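Local atomic coordinates of bacilliredoxin BrxA (Bacillus subtilis, PDB entry 3FHK), a protein that reduces mixed disulfides between bacillithiol and protein thiols formed under oxidative stress, and has disulfide isomerase activity. Residues Glu10-Arg13 with Gln14-Pro18. The protein carries 2 engineered substitutions. Sequence-based numbering, arbitrary orientation.
Sequences EYMR and QLVVP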
loop_
_atom_site.group_PDB
_atom_site.type_symbol
_atom_site.label_atom_id
_atom_site.label_comp_id
_atom_site.label_asym_id
_atom_site.label_seq_id
_atom_site.Cartn_x
_atom_site.Cartn_y
_atom_site.Cartn_z
ATOM N N GLU A 10 -2.852 11.699 -0.292
ATOM C CA GLU A 10 -4.018 12.039 -1.093
ATOM C C GLU A 10 -5.181 11.121 -0.731
ATOM O O GLU A 10 -6.330 11.549 -0.592
ATOM C CB GLU A 10 -3.691 11.907 -2.581
ATOM C CG GLU A 10 -4.853 12.234 -3.496
ATOM C CD GLU A 10 -5.396 13.635 -3.271
ATOM O OE1 GLU A 10 -4.704 14.459 -2.632
ATOM O OE2 GLU A 10 -6.518 13.914 -3.736
ATOM N N TYR A 11 -4.877 9.845 -0.569
ATOM C CA TYR A 11 -5.904 8.891 -0.233
ATOM C C TYR A 11 -6.490 9.187 1.153
ATOM O O TYR A 11 -7.706 9.209 1.318
ATOM C CB TYR A 11 -5.354 7.474 -0.331
ATOM C CG TYR A 11 -6.400 6.386 -0.202
ATOM C CD1 TYR A 11 -6.103 5.188 0.441
ATOM C CD2 TYR A 11 -7.679 6.551 -0.726
ATOM C CE1 TYR A 11 -7.044 4.183 0.560
ATOM C CE2 TYR A 11 -8.632 5.551 -0.609
ATOM C CZ TYR A 11 -8.307 4.367 0.034
ATOM O OH TYR A 11 -9.238 3.358 0.154
ATOM N N MET A 12 -5.627 9.425 2.139
ATOM C CA MET A 12 -6.090 9.788 3.478
ATOM C C MET A 12 -6.832 11.127 3.466
ATOM O O MET A 12 -7.816 11.320 4.179
ATOM C CB MET A 12 -4.933 9.798 4.486
ATOM C CG MET A 12 -4.623 8.427 5.111
ATOM S SD MET A 12 -5.934 7.815 6.221
ATOM C CE MET A 12 -6.141 9.230 7.283
ATOM N N ARG A 13 -6.367 12.045 2.637
ATOM C CA ARG A 13 -7.074 13.302 2.434
ATOM C C ARG A 13 -8.516 13.070 1.974
ATOM O O ARG A 13 -9.453 13.707 2.469
ATOM C CB ARG A 13 -6.350 14.154 1.400
ATOM C CG ARG A 13 -6.732 15.614 1.443
ATOM C CD ARG A 13 -6.201 16.348 0.229
ATOM N NE ARG A 13 -7.004 16.102 -0.971
ATOM C CZ ARG A 13 -7.953 16.921 -1.420
ATOM N NH1 ARG A 13 -8.228 18.041 -0.767
ATOM N NH2 ARG A 13 -8.629 16.627 -2.524
ATOM N N GLN A 14 -8.695 12.167 1.017
ATOM C CA GLN A 14 -10.024 11.928 0.473
ATOM C C GLN A 14 -10.939 11.261 1.488
ATOM O O GLN A 14 -12.117 11.585 1.568
ATOM C CB GLN A 14 -9.949 11.107 -0.817
ATOM C CG GLN A 14 -9.412 11.880 -2.006
ATOM C CD GLN A 14 -9.988 13.293 -2.094
ATOM O OE1 GLN A 14 -9.258 14.277 -1.961
ATOM N NE2 GLN A 14 -11.302 13.398 -2.308
ATOM N N LEU A 15 -10.387 10.339 2.268
ATOM C CA LEU A 15 -11.168 9.596 3.250
ATOM C C LEU A 15 -11.546 10.478 4.424
ATOM O O LEU A 15 -12.499 10.196 5.157
ATOM C CB LEU A 15 -10.380 8.397 3.772
ATOM C CG LEU A 15 -9.943 7.340 2.768
ATOM C CD1 LEU A 15 -9.074 6.313 3.494
ATOM C CD2 LEU A 15 -11.147 6.677 2.075
ATOM N N VAL A 16 -10.779 11.542 4.612
ATOM C CA VAL A 16 -10.995 12.429 5.737
ATOM C C VAL A 16 -12.083 13.474 5.444
ATOM O O VAL A 16 -12.661 14.052 6.363
ATOM C CB VAL A 16 -9.670 13.074 6.165
ATOM C CG1 VAL A 16 -9.910 14.383 6.874
ATOM C CG2 VAL A 16 -8.895 12.105 7.048
ATOM N N VAL A 17 -12.388 13.671 4.164
ATOM C CA VAL A 17 -13.370 14.670 3.737
ATOM C C VAL A 17 -14.720 14.549 4.445
ATOM O O VAL A 17 -15.182 15.510 5.047
ATOM C CB VAL A 17 -13.594 14.633 2.213
ATOM C CG1 VAL A 17 -14.849 15.411 1.843
ATOM C CG2 VAL A 17 -12.380 15.179 1.482
ATOM N N PRO A 18 -15.359 13.369 4.382
ATOM C CA PRO A 18 -16.638 13.256 5.089
ATOM C C PRO A 18 -16.475 13.495 6.588
ATOM O O PRO A 18 -17.443 13.874 7.245
ATOM C CB PRO A 18 -17.054 11.798 4.826
ATOM C CG PRO A 18 -15.781 11.107 4.462
ATOM C CD PRO A 18 -15.041 12.126 3.661
#
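L15 sets a methyl over the Y11 ring one helical turn away: CD1 of L15 stands 4.1 Å from the ring centroid and 11° off its normal, a CH-pi contact, while CD2 of L15 meets ring atom CE2 of Y11 at 3.8 Å. Y11 turns CG anti to its own nitrogen (chi1 -171°), which swings the outward-pointing ring toward the following turn and brings one face under CD1. Y11 also meets Y11 of the second subunit and, with L15, packs on P18 of the third. One residue further along, methyl CE of M12 meets CG2 of V16 at 4.0 Å, and V16 also touches V55, next to the active-site motif. Underneath, the helical bonds start firm, L15 N to Y11 O at 3.1 Å and Q14 N to E10 O at 2.9 Å, but weaken toward P18: V16 N divides between the carbonyls of M12 and R13, and the helix kinks where P18 has no N-H to give. On the polar edge, NE of R13 makes a weak bond within a salt bridge to OE1 of E10 (3.3 Å), with the Q14 side chain running beside both. The chemistry implies apolar joining to neighbouring subunits through Y11 and L15, and to the active-site loop through V16, beside a weakly paired polar edge that also borders the second subunit.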